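Local coordinates for Myo-inositol 2-dehydrogenase (Lactobacillus plantarum WCFS1, PDB 3CEA), which probably catalyses the NAD-dependent oxidation of myo-inositol at its 2-hydroxyl, at residues Gly95-Pro103 against Phe298-Val309; Gly266-Val274 against Val282-Phe290. One frame throughout, in Å; residues are numbered along the deposited sequence.

Contact 1 of 2, residues Gly95-Pro103 against Phe298-Val309; sequences GLNVFCEKP and FTDEVQDFVNNV. With NAD (nicotinamide-adenine-dinucleotide), chain E.
Phe99 on strand 97-100 meets Phe305 on helix 295-311, and its side chain can be followed outward. Phe99 CB lies over the centre of the Phe305 ring, a CH-pi contact of 3.7 Å from Phe99 CB to the ring centroid. CG anti to the backbone N (chi1 -177°) carries the Phe99 ring toward the Glu301 carboxylate. Further out, Phe99 CD2 sits 3.8 Å from Phe305 CG. The edge of the Phe99 ring faces the Phe305 ring in a T-shaped pair, with planes at 69°. Phe99 CZ ends at the Glu301 carboxylate, 3.6 Å from Glu301 OE2, which lies at the ring edge. Val302 CG2 touches Phe99 CZ. The other face of Phe305 takes Val309 CG2. Val309 CG1 also touches the amide of Asn97, whose polar atoms bond Asp73 and Ile125.

Strand 97-100 belongs to the parallel sheet of the NAD-binding Rossmann fold. The axis of helix segment 298-309 runs at 165° to that of strand 97-100, with 9.9 Å at closest approach.

At the end of the strand Glu101 turns to the cofactor. Its OE1 accepts from the nicotinamide amide, NAD N7N, at 2.9 Å, and also from Lys102 N. Its OE2 is bonded to His23 and lies 4.0 Å from Glu301 OE2. Replacing Glu101 by alanine removes the carboxylate, and is likely to cost the carboxamide nitrogen and His23 this partner and leave the carboxamide freer to turn. The ring edge of Phe298 meets the same NAD N7N. Lys102 O takes a hydrogen bond of 2.7 Å from the ribose hydroxyl NAD O2D.

Contact 2 of 2, residues Gly266-Val274 against Val282-Phe290; sequences GEHPDLNRV and VVRPSLQSF. With NAD (nicotinamide-adenine-dinucleotide), chain E.
Leu287 N and Pro269 O form a short backbone hydrogen bond of 2.7 Å. Leu271 N gives a second bond, 2.8 Å to Pro285 O. Arg284 NH2 donates to Asn272 O at 2.7 Å, bent at the hydrogen (137°) but in the carbonyl plane. Asp270 OD2 lies over one face of the same guanidinium, 3.4 Å from Arg284 NH2. This salt bridge is one of charge alone, since no N-H points at the oxygen. The arginine chain bends at chi2 and chi3 (-63° and -66°), which folds the guanidinium back over the loop. One water accepts from Arg284 NE and is also hydrogen-bonded to Asn272 O. A second water joins Asp270 OD1, Arg284 O and Ser286 OG.

The two backbone bonds frame a single beta bridge between Asp270 and Ser286. It joins the loop after strand 262-265 to the chain that leaves strand 283-284. Pro269 is the centre of an inverse gamma turn. Asn272 makes an Asx turn, its OD1 accepting from Val274 N. The sheet runs on into neighbouring subunits: Val274 pairs antiparallel with a strand of the second subunit, and Val282 to Arg284 with one of the third.

Packing lies further out. Leu287 CD1 rests on the Asp270 carbonyl, 3.6 Å from Asp270 O. Leu271 CD2 meets Pro285 CB, the two side chains crossing at about a right angle. Pro269 CG lies against Ser286 CB. At the far end Phe290 CE2 approaches the nicotinamide, 3.5 Å from NAD C4N.

From the N terminus, the chain builds the parallel Rossmann sheet and passes Gly95-Pro103, the first segment of contact 1. It then crosses into the mixed sheet, whose strand 262-265, outermost within this chain, leads to contact 2. Contact 2 closes a short loop of seven residues, which includes most of strand 274-278. This loop falls within the much longer one that ends when helix 295-311 returns to the Rossmann sheet at contact 1. The contacts are therefore nested and do not cross. Their centres are about 29 Å apart, but Phe290 CD2 and Phe298 CZ pack at 4.0 Å, and both contacts touch NAD. Contact 2 belongs to the subunit interfaces, while contact 1 touches no other protein chain of the assembly.

Contact 1 of 2, residues Gly95-Pro103 against Phe298-Val309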
loop_
_atom_site.group_PDB
_atom_site.type_symbol
_atom_site.label_atom_id
_atom_site.label_comp_id
_atom_site.label_asym_id
_atom_site.label_seq_id
_atom_site.Cartn_x
_atom_site.Cartn_y
_atom_site.Cartn_z
ATOM N N GLY A 95 31.699 -6.996 -40.198
ATOM C CA GLY A 95 30.553 -6.339 -40.833
ATOM C C GLY A 95 29.227 -6.514 -40.116
ATOM O O GLY A 95 28.190 -6.041 -40.590
ATOM N N LEU A 96 29.263 -7.182 -38.967
ATOM C CA LEU A 96 28.061 -7.485 -38.198
ATOM C C LEU A 96 27.539 -6.278 -37.421
ATOM O O LEU A 96 28.306 -5.401 -37.014
ATOM C CB LEU A 96 28.331 -8.644 -37.229
ATOM C CG LEU A 96 28.210 -10.107 -37.678
ATOM C CD1 LEU A 96 29.079 -10.447 -38.886
ATOM C CD2 LEU A 96 28.553 -11.021 -36.515
ATOM N N ASN A 97 26.222 -6.238 -37.236
ATOM C CA ASN A 97 25.597 -5.310 -36.305
ATOM C C ASN A 97 25.634 -5.945 -34.923
ATOM O O ASN A 97 25.391 -7.144 -34.782
ATOM C CB ASN A 97 24.159 -5.004 -36.727
ATOM C CG ASN A 97 24.081 -4.351 -38.097
ATOM O OD1 ASN A 97 24.263 -3.139 -38.234
ATOM N ND2 ASN A 97 23.809 -5.154 -39.121
ATOM N N VAL A 98 25.952 -5.148 -33.909
ATOM C CA VAL A 98 26.230 -5.686 -32.580
ATOM C C VAL A 98 25.296 -5.144 -31.501
ATOM O O VAL A 98 25.163 -3.930 -31.324
ATOM C CB VAL A 98 27.709 -5.436 -32.156
ATOM C CG1 VAL A 98 27.971 -5.971 -30.754
ATOM C CG2 VAL A 98 28.674 -6.065 -33.148
ATOM N N PHE A 99 24.646 -6.067 -30.796
ATOM C CA PHE A 99 23.991 -5.764 -29.535
ATOM C C PHE A 99 24.837 -6.368 -28.422
ATOM O O PHE A 99 24.907 -7.590 -28.274
ATOM C CB PHE A 99 22.571 -6.333 -29.504
ATOM C CG PHE A 99 21.803 -5.994 -28.252
ATOM C CD1 PHE A 99 21.934 -6.774 -27.102
ATOM C CD2 PHE A 99 20.940 -4.902 -28.228
ATOM C CE1 PHE A 99 21.227 -6.467 -25.943
ATOM C CE2 PHE A 99 20.224 -4.588 -27.073
ATOM C CZ PHE A 99 20.370 -5.373 -25.928
ATOM N N CYS A 100 25.490 -5.506 -27.651
ATOM C CA CYS A 100 26.325 -5.950 -26.542
ATOM C C CYS A 100 25.673 -5.591 -25.215
ATOM O O CYS A 100 25.203 -4.465 -25.028
ATOM C CB CYS A 100 27.718 -5.320 -26.637
ATOM S SG CYS A 100 28.952 -6.027 -25.521
ATOM N N GLU A 101 25.644 -6.552 -24.297
ATOM C CA GLU A 101 25.129 -6.310 -22.954
ATOM C C GLU A 101 26.014 -5.361 -22.159
ATOM O O GLU A 101 27.194 -5.184 -22.470
ATOM C CB GLU A 101 24.939 -7.623 -22.183
ATOM C CG GLU A 101 23.537 -8.224 -22.298
ATOM C CD GLU A 101 22.429 -7.297 -21.794
ATOM O OE1 GLU A 101 22.717 -6.345 -21.035
ATOM O OE2 GLU A 101 21.257 -7.534 -22.154
ATOM N N LYS A 102 25.420 -4.743 -21.141
ATOM C CA LYS A 102 26.133 -3.840 -20.246
ATOM C C LYS A 102 26.983 -4.655 -19.263
ATOM O O LYS A 102 26.644 -5.801 -18.964
ATOM C CB LYS A 102 25.134 -2.935 -19.504
ATOM C CG LYS A 102 24.256 -3.644 -18.470
ATOM C CD LYS A 102 24.878 -3.557 -17.084
ATOM C CE LYS A 102 24.626 -4.813 -16.267
ATOM N NZ LYS A 102 25.114 -4.674 -14.867
ATOM N N PRO A 103 28.108 -4.091 -18.784
ATOM C CA PRO A 103 28.742 -2.843 -19.216
ATOM C C PRO A 103 29.587 -3.074 -20.466
ATOM O O PRO A 103 29.721 -4.216 -20.911
ATOM C CB PRO A 103 29.643 -2.465 -18.029
ATOM C CG PRO A 103 29.520 -3.581 -17.019
ATOM C CD PRO A 103 28.852 -4.731 -17.687
ATOM N N PHE A 298 13.401 -6.021 -21.580
ATOM C CA PHE A 298 14.378 -6.825 -22.321
ATOM C C PHE A 298 13.881 -7.165 -23.720
ATOM O O PHE A 298 14.648 -7.136 -24.681
ATOM C CB PHE A 298 14.689 -8.124 -21.581
ATOM C CG PHE A 298 15.646 -7.965 -20.431
ATOM C CD1 PHE A 298 16.900 -7.386 -20.619
ATOM C CD2 PHE A 298 15.305 -8.433 -19.164
ATOM C CE1 PHE A 298 17.791 -7.254 -19.559
ATOM C CE2 PHE A 298 16.192 -8.307 -18.093
ATOM C CZ PHE A 298 17.436 -7.716 -18.290
ATOM N N THR A 299 12.599 -7.505 -23.825
ATOM C CA THR A 299 11.985 -7.810 -25.110
ATOM C C THR A 299 11.929 -6.549 -25.970
ATOM O O THR A 299 12.380 -6.558 -27.116
ATOM C CB THR A 299 10.580 -8.427 -24.927
ATOM O OG1 THR A 299 10.699 -9.661 -24.211
ATOM C CG2 THR A 299 9.913 -8.702 -26.269
ATOM N N ASP A 300 11.403 -5.466 -25.400
ATOM C CA ASP A 300 11.234 -4.210 -26.127
ATOM C C ASP A 300 12.548 -3.603 -26.637
ATOM O O ASP A 300 12.580 -3.038 -27.738
ATOM C CB ASP A 300 10.439 -3.196 -25.289
ATOM C CG ASP A 300 8.958 -3.572 -25.151
ATOM O OD1 ASP A 300 8.483 -4.479 -25.872
ATOM O OD2 ASP A 300 8.260 -2.950 -24.319
ATOM N N GLU A 301 13.622 -3.731 -25.855
ATOM C CA GLU A 301 14.934 -3.198 -26.256
ATOM C C GLU A 301 15.563 -3.980 -27.406
ATOM O O GLU A 301 16.177 -3.391 -28.299
ATOM C CB GLU A 301 15.908 -3.122 -25.072
ATOM C CG GLU A 301 16.452 -4.459 -24.593
ATOM C CD GLU A 301 17.703 -4.330 -23.751
ATOM O OE1 GLU A 301 18.297 -3.230 -23.702
ATOM O OE2 GLU A 301 18.099 -5.344 -23.141
ATOM N N VAL A 302 15.416 -5.305 -27.371
ATOM C CA VAL A 302 15.944 -6.173 -28.420
ATOM C C VAL A 302 15.158 -5.961 -29.712
ATOM O O VAL A 302 15.737 -5.937 -30.800
ATOM C CB VAL A 302 15.959 -7.662 -27.985
ATOM C CG1 VAL A 302 16.226 -8.585 -29.169
ATOM C CG2 VAL A 302 17.011 -7.881 -26.906
ATOM N N GLN A 303 13.844 -5.787 -29.578
ATOM C CA GLN A 303 12.988 -5.443 -30.708
ATOM C C GLN A 303 13.401 -4.099 -31.311
ATOM O O GLN A 303 13.433 -3.950 -32.533
ATOM C CB GLN A 303 11.514 -5.411 -30.289
ATOM C CG GLN A 303 10.535 -5.204 -31.447
ATOM C CD GLN A 303 10.455 -6.408 -32.369
ATOM O OE1 GLN A 303 9.971 -7.471 -31.979
ATOM N NE2 GLN A 303 10.931 -6.243 -33.599
ATOM N N ASP A 304 13.720 -3.135 -30.449
ATOM C CA ASP A 304 14.180 -1.818 -30.888
ATOM C C ASP A 304 15.487 -1.925 -31.675
ATOM O O ASP A 304 15.655 -1.255 -32.697
ATOM C CB ASP A 304 14.342 -0.868 -29.696
ATOM C CG ASP A 304 14.737 0.544 -30.115
ATOM O OD1 ASP A 304 14.042 1.142 -30.968
ATOM O OD2 ASP A 304 15.744 1.060 -29.581
ATOM N N PHE A 305 16.398 -2.776 -31.197
ATOM C CA PHE A 305 17.660 -3.049 -31.885
ATOM C C PHE A 305 17.430 -3.651 -33.269
ATOM O O PHE A 305 18.041 -3.218 -34.246
ATOM C CB PHE A 305 18.548 -3.976 -31.042
ATOM C CG PHE A 305 19.737 -4.529 -31.784
ATOM C CD1 PHE A 305 20.871 -3.750 -31.989
ATOM C CD2 PHE A 305 19.723 -5.832 -32.273
ATOM C CE1 PHE A 305 21.972 -4.257 -32.672
ATOM C CE2 PHE A 305 20.818 -6.351 -32.959
ATOM C CZ PHE A 305 21.946 -5.562 -33.158
ATOM N N VAL A 306 16.555 -4.655 -33.337
ATOM C CA VAL A 306 16.210 -5.317 -34.596
ATOM C C VAL A 306 15.614 -4.312 -35.585
ATOM O O VAL A 306 16.006 -4.284 -36.755
ATOM C CB VAL A 306 15.265 -6.530 -34.365
ATOM C CG1 VAL A 306 14.676 -7.036 -35.678
ATOM C CG2 VAL A 306 16.011 -7.654 -33.659
ATOM N N ASN A 307 14.685 -3.484 -35.102
ATOM C CA ASN A 307 14.113 -2.395 -35.896
ATOM C C ASN A 307 15.187 -1.410 -36.353
ATOM O O ASN A 307 15.177 -0.958 -37.500
ATOM C CB ASN A 307 13.032 -1.649 -35.105
ATOM C CG ASN A 307 11.832 -2.525 -34.766
ATOM O OD1 ASN A 307 11.475 -3.438 -35.514
ATOM N ND2 ASN A 307 11.200 -2.240 -33.629
ATOM N N ASN A 308 16.110 -1.088 -35.447
ATOM C CA ASN A 308 17.212 -0.172 -35.735
ATOM C C ASN A 308 18.116 -0.662 -36.861
ATOM O O ASN A 308 18.515 0.126 -37.720
ATOM C CB ASN A 308 18.034 0.111 -34.471
ATOM C CG ASN A 308 17.362 1.113 -33.543
ATOM O OD1 ASN A 308 16.338 1.707 -33.881
ATOM N ND2 ASN A 308 17.941 1.301 -32.360
ATOM N N VAL A 309 18.429 -1.958 -36.856
ATOM C CA VAL A 309 19.226 -2.570 -37.924
ATOM C C VAL A 309 18.485 -2.498 -39.268
ATOM O O VAL A 309 19.078 -2.146 -40.289
ATOM C CB VAL A 309 19.620 -4.040 -37.596
ATOM C CG1 VAL A 309 20.413 -4.661 -38.745
ATOM C CG2 VAL A 309 20.429 -4.114 -36.306
HETATM P PA NAD E . 26.451 -16.053 -16.886
HETATM O O1A NAD E . 25.218 -16.551 -16.236
HETATM O O2A NAD E . 27.667 -16.474 -16.155
HETATM O O5B NAD E . 26.477 -16.550 -18.417
HETATM C C5B NAD E . 27.639 -16.403 -19.208
HETATM C C4B NAD E . 27.516 -17.255 -20.470
HETATM O O4B NAD E . 28.516 -16.902 -21.410
HETATM C C3B NAD E . 27.681 -18.738 -20.180
HETATM O O3B NAD E . 26.645 -19.420 -20.841
HETATM C C2B NAD E . 29.026 -19.106 -20.776
HETATM O O2B NAD E . 29.034 -20.402 -21.332
HETATM C C1B NAD E . 29.231 -18.044 -21.845
HETATM N N9A NAD E . 30.660 -17.725 -22.029
HETATM C C8A NAD E . 31.561 -17.365 -21.056
HETATM N N7A NAD E . 32.765 -17.151 -21.634
HETATM C C5A NAD E . 32.647 -17.374 -22.962
HETATM C C6A NAD E . 33.563 -17.303 -24.005
HETATM N N6A NAD E . 34.742 -16.725 -23.802
HETATM N N1A NAD E . 33.148 -17.592 -25.294
HETATM C C2A NAD E . 31.832 -17.949 -25.541
HETATM N N3A NAD E . 30.926 -18.019 -24.497
HETATM C C4A NAD E . 31.327 -17.735 -23.228
HETATM O O3 NAD E . 26.416 -14.446 -16.999
HETATM P PN NAD E . 25.036 -13.635 -17.181
HETATM O O1N NAD E . 24.163 -14.359 -18.136
HETATM O O2N NAD E . 24.551 -13.292 -15.828
HETATM O O5D NAD E . 25.482 -12.244 -17.851
HETATM C C5D NAD E . 26.331 -12.159 -18.972
HETATM C C4D NAD E . 26.509 -10.682 -19.310
HETATM O O4D NAD E . 25.265 -10.009 -19.224
HETATM C C3D NAD E . 27.472 -9.993 -18.355
HETATM O O3D NAD E . 28.421 -9.269 -19.103
HETATM C C2D NAD E . 26.601 -9.056 -17.539
HETATM O O2D NAD E . 27.239 -7.829 -17.283
HETATM C C1D NAD E . 25.358 -8.862 -18.398
HETATM N N1N NAD E . 24.143 -8.696 -17.575
HETATM C C2N NAD E . 23.322 -7.624 -17.817
HETATM C C3N NAD E . 22.164 -7.432 -17.057
HETATM C C7N NAD E . 21.169 -6.367 -17.421
HETATM O O7N NAD E . 20.280 -5.915 -16.427
HETATM N N7N NAD E . 21.143 -5.872 -18.663
HETATM C C4N NAD E . 21.850 -8.339 -16.047
HETATM C C5N NAD E . 22.689 -9.424 -15.806
HETATM C C6N NAD E . 23.837 -9.593 -16.581
#

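Contact 2 of 2, residues Gly266-Val274 against Val282-Phe290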
loop_
_atom_site.group_PDB
_atom_site.type_symbol
_atom_site.label_atom_id
_atom_site.label_comp_id
_atom_site.label_asym_id
_atom_site.label_seq_id
_atom_site.Cartn_x
_atom_site.Cartn_y
_atom_site.Cartn_z
ATOM N N GLY A 266 8.976 1.408 -8.182
ATOM C CA GLY A 266 9.249 0.114 -7.570
ATOM C C GLY A 266 9.607 0.217 -6.098
ATOM O O GLY A 266 10.612 -0.342 -5.658
ATOM N N GLU A 267 8.786 0.939 -5.340
ATOM C CA GLU A 267 8.967 1.052 -3.897
ATOM C C GLU A 267 8.951 -0.341 -3.268
ATOM O O GLU A 267 9.808 -0.673 -2.446
ATOM C CB GLU A 267 7.874 1.932 -3.297
ATOM C CG GLU A 267 8.213 2.528 -1.945
ATOM C CD GLU A 267 7.356 3.735 -1.604
ATOM O OE1 GLU A 267 6.434 4.069 -2.379
ATOM O OE2 GLU A 267 7.611 4.356 -0.553
ATOM N N HIS A 268 7.966 -1.144 -3.674
ATOM C CA HIS A 268 7.910 -2.569 -3.358
ATOM C C HIS A 268 7.946 -3.366 -4.663
ATOM O O HIS A 268 7.303 -2.975 -5.644
ATOM C CB HIS A 268 6.637 -2.911 -2.575
ATOM C CG HIS A 268 6.479 -2.148 -1.294
ATOM N ND1 HIS A 268 5.248 -1.901 -0.725
ATOM C CD2 HIS A 268 7.391 -1.572 -0.475
ATOM C CE1 HIS A 268 5.409 -1.213 0.391
ATOM N NE2 HIS A 268 6.700 -0.997 0.564
ATOM N N PRO A 269 8.689 -4.489 -4.688
ATOM C CA PRO A 269 8.808 -5.248 -5.930
ATOM C C PRO A 269 7.671 -6.262 -6.097
ATOM O O PRO A 269 7.919 -7.467 -6.170
ATOM C CB PRO A 269 10.151 -5.957 -5.765
ATOM C CG PRO A 269 10.300 -6.150 -4.279
ATOM C CD PRO A 269 9.442 -5.120 -3.585
ATOM N N ASP A 270 6.437 -5.767 -6.164
ATOM C CA ASP A 270 5.253 -6.631 -6.191
ATOM C C ASP A 270 5.268 -7.610 -7.364
ATOM O O ASP A 270 5.479 -7.212 -8.513
ATOM C CB ASP A 270 3.966 -5.796 -6.213
ATOM C CG ASP A 270 3.856 -4.836 -5.030
ATOM O OD1 ASP A 270 4.398 -5.132 -3.935
ATOM O OD2 ASP A 270 3.214 -3.775 -5.207
ATOM N N LEU A 271 5.052 -8.887 -7.052
ATOM C CA LEU A 271 5.010 -9.954 -8.047
ATOM C C LEU A 271 3.822 -9.801 -8.994
ATOM O O LEU A 271 3.966 -9.925 -10.210
ATOM C CB LEU A 271 4.960 -11.321 -7.353
ATOM C CG LEU A 271 4.800 -12.586 -8.204
ATOM C CD1 LEU A 271 6.038 -12.857 -9.054
ATOM C CD2 LEU A 271 4.490 -13.783 -7.313
ATOM N N ASN A 272 2.652 -9.531 -8.425
ATOM C CA ASN A 272 1.421 -9.432 -9.191
ATOM C C ASN A 272 0.415 -8.510 -8.504
ATOM O O ASN A 272 0.801 -7.659 -7.703
ATOM C CB ASN A 272 0.823 -10.826 -9.430
ATOM C CG ASN A 272 0.690 -11.645 -8.150
ATOM O OD1 ASN A 272 0.509 -11.108 -7.057
ATOM N ND2 ASN A 272 0.777 -12.956 -8.289
ATOM N N ARG A 273 -0.866 -8.691 -8.811
ATOM C CA ARG A 273 -1.924 -7.847 -8.265
ATOM C C ARG A 273 -2.713 -8.559 -7.162
ATOM O O ARG A 273 -3.894 -8.275 -6.942
ATOM C CB ARG A 273 -2.861 -7.391 -9.387
ATOM C CG ARG A 273 -2.166 -6.651 -10.520
ATOM C CD ARG A 273 -3.161 -6.276 -11.602
ATOM N NE ARG A 273 -2.548 -5.530 -12.697
ATOM C CZ ARG A 273 -2.409 -4.207 -12.724
ATOM N NH1 ARG A 273 -2.829 -3.464 -11.706
ATOM N NH2 ARG A 273 -1.840 -3.622 -13.770
ATOM N N VAL A 274 -2.050 -9.482 -6.470
ATOM C CA VAL A 274 -2.686 -10.265 -5.413
ATOM C C VAL A 274 -2.196 -9.824 -4.039
ATOM O O VAL A 274 -0.991 -9.768 -3.786
ATOM C CB VAL A 274 -2.440 -11.788 -5.579
ATOM C CG1 VAL A 274 -3.272 -12.582 -4.575
ATOM C CG2 VAL A 274 -2.761 -12.233 -6.993
ATOM N N VAL A 282 -1.054 -8.384 6.310
ATOM C CA VAL A 282 -1.362 -8.159 4.901
ATOM C C VAL A 282 -0.072 -8.212 4.075
ATOM O O VAL A 282 0.845 -7.414 4.284
ATOM C CB VAL A 282 -2.099 -6.818 4.694
ATOM C CG1 VAL A 282 -2.426 -6.604 3.229
ATOM C CG2 VAL A 282 -3.377 -6.777 5.525
ATOM N N VAL A 283 -0.006 -9.159 3.141
ATOM C CA VAL A 283 1.245 -9.460 2.443
ATOM C C VAL A 283 1.175 -9.233 0.929
ATOM O O VAL A 283 0.174 -9.553 0.285
ATOM C CB VAL A 283 1.716 -10.922 2.723
ATOM C CG1 VAL A 283 3.098 -11.164 2.137
ATOM C CG2 VAL A 283 1.716 -11.228 4.224
ATOM N N ARG A 284 2.252 -8.677 0.375
ATOM C CA ARG A 284 2.439 -8.604 -1.073
ATOM C C ARG A 284 3.672 -9.397 -1.486
ATOM O O ARG A 284 4.800 -8.969 -1.212
ATOM C CB ARG A 284 2.562 -7.155 -1.551
ATOM C CG ARG A 284 1.269 -6.361 -1.477
ATOM C CD ARG A 284 0.187 -6.941 -2.386
ATOM N NE ARG A 284 0.512 -6.824 -3.809
ATOM C CZ ARG A 284 0.215 -5.768 -4.565
ATOM N NH1 ARG A 284 -0.405 -4.718 -4.043
ATOM N NH2 ARG A 284 0.542 -5.758 -5.848
ATOM N N PRO A 285 3.461 -10.561 -2.136
ATOM C CA PRO A 285 4.551 -11.395 -2.645
ATOM C C PRO A 285 5.406 -10.600 -3.618
ATOM O O PRO A 285 4.885 -9.740 -4.341
ATOM C CB PRO A 285 3.820 -12.522 -3.383
ATOM C CG PRO A 285 2.479 -12.571 -2.762
ATOM C CD PRO A 285 2.142 -11.154 -2.425
ATOM N N SER A 286 6.706 -10.886 -3.631
ATOM C CA SER A 286 7.663 -10.092 -4.392
ATOM C C SER A 286 8.259 -10.834 -5.584
ATOM O O SER A 286 8.262 -12.065 -5.627
ATOM C CB SER A 286 8.779 -9.579 -3.477
ATOM O OG SER A 286 8.250 -8.797 -2.421
ATOM N N LEU A 287 8.741 -10.058 -6.555
ATOM C CA LEU A 287 9.513 -10.562 -7.682
ATOM C C LEU A 287 10.852 -11.060 -7.163
ATOM O O LEU A 287 11.419 -10.470 -6.242
ATOM C CB LEU A 287 9.754 -9.448 -8.705
ATOM C CG LEU A 287 8.565 -8.857 -9.464
ATOM C CD1 LEU A 287 8.804 -7.390 -9.745
ATOM C CD2 LEU A 287 8.309 -9.616 -10.755
ATOM N N GLN A 288 11.358 -12.134 -7.764
ATOM C CA GLN A 288 12.558 -12.808 -7.264
ATOM C C GLN A 288 13.816 -12.614 -8.119
ATOM O O GLN A 288 14.901 -13.051 -7.735
ATOM C CB GLN A 288 12.281 -14.306 -7.058
ATOM C CG GLN A 288 11.254 -14.606 -5.965
ATOM C CD GLN A 288 11.622 -13.975 -4.632
ATOM O OE1 GLN A 288 12.696 -14.236 -4.081
ATOM N NE2 GLN A 288 10.730 -13.133 -4.110
ATOM N N SER A 289 13.678 -11.965 -9.272
ATOM C CA SER A 289 14.818 -11.761 -10.163
ATOM C C SER A 289 14.672 -10.526 -11.038
ATOM O O SER A 289 13.558 -10.053 -11.289
ATOM C CB SER A 289 15.050 -12.996 -11.040
ATOM O OG SER A 289 13.923 -13.270 -11.850
ATOM N N PHE A 290 15.813 -10.012 -11.492
ATOM C CA PHE A 290 15.857 -8.905 -12.442
ATOM C C PHE A 290 15.157 -9.278 -13.751
ATOM O O PHE A 290 14.536 -8.430 -14.390
ATOM C CB PHE A 290 17.313 -8.483 -12.708
ATOM C CG PHE A 290 18.140 -9.531 -13.415
ATOM C CD1 PHE A 290 18.754 -10.559 -12.699
ATOM C CD2 PHE A 290 18.309 -9.488 -14.798
ATOM C CE1 PHE A 290 19.517 -11.532 -13.350
ATOM C CE2 PHE A 290 19.066 -10.459 -15.456
ATOM C CZ PHE A 290 19.672 -11.482 -14.728
HETATM P PA NAD E . 26.451 -16.053 -16.886
HETATM O O1A NAD E . 25.218 -16.551 -16.236
HETATM O O2A NAD E . 27.667 -16.474 -16.155
HETATM O O5B NAD E . 26.477 -16.550 -18.417
HETATM C C5B NAD E . 27.639 -16.403 -19.208
HETATM C C4B NAD E . 27.516 -17.255 -20.470
HETATM O O4B NAD E . 28.516 -16.902 -21.410
HETATM C C3B NAD E . 27.681 -18.738 -20.180
HETATM O O3B NAD E . 26.645 -19.420 -20.841
HETATM C C2B NAD E . 29.026 -19.106 -20.776
HETATM O O2B NAD E . 29.034 -20.402 -21.332
HETATM C C1B NAD E . 29.231 -18.044 -21.845
HETATM N N9A NAD E . 30.660 -17.725 -22.029
HETATM C C8A NAD E . 31.561 -17.365 -21.056
HETATM N N7A NAD E . 32.765 -17.151 -21.634
HETATM C C5A NAD E . 32.647 -17.374 -22.962
HETATM C C6A NAD E . 33.563 -17.303 -24.005
HETATM N N6A NAD E . 34.742 -16.725 -23.802
HETATM N N1A NAD E . 33.148 -17.592 -25.294
HETATM C C2A NAD E . 31.832 -17.949 -25.541
HETATM N N3A NAD E . 30.926 -18.019 -24.497
HETATM C C4A NAD E . 31.327 -17.735 -23.228
HETATM O O3 NAD E . 26.416 -14.446 -16.999
HETATM P PN NAD E . 25.036 -13.635 -17.181
HETATM O O1N NAD E . 24.163 -14.359 -18.136
HETATM O O2N NAD E . 24.551 -13.292 -15.828
HETATM O O5D NAD E . 25.482 -12.244 -17.851
HETATM C C5D NAD E . 26.331 -12.159 -18.972
HETATM C C4D NAD E . 26.509 -10.682 -19.310
HETATM O O4D NAD E . 25.265 -10.009 -19.224
HETATM C C3D NAD E . 27.472 -9.993 -18.355
HETATM O O3D NAD E . 28.421 -9.269 -19.103
HETATM C C2D NAD E . 26.601 -9.056 -17.539
HETATM O O2D NAD E . 27.239 -7.829 -17.283
HETATM C C1D NAD E . 25.358 -8.862 -18.398
HETATM N N1N NAD E . 24.143 -8.696 -17.575
HETATM C C2N NAD E . 23.322 -7.624 -17.817
HETATM C C3N NAD E . 22.164 -7.432 -17.057
HETATM C C7N NAD E . 21.169 -6.367 -17.421
HETATM O O7N NAD E . 20.280 -5.915 -16.427
HETATM N N7N NAD E . 21.143 -5.872 -18.663
HETATM C C4N NAD E . 21.850 -8.339 -16.047
HETATM C C5N NAD E . 22.689 -9.424 -15.806
HETATM C C6N NAD E . 23.837 -9.593 -16.581
HETATM O O HOH W 1 6.033 -7.095 -2.944
HETATM O O HOH W 2 1.906 -8.706 -5.279
#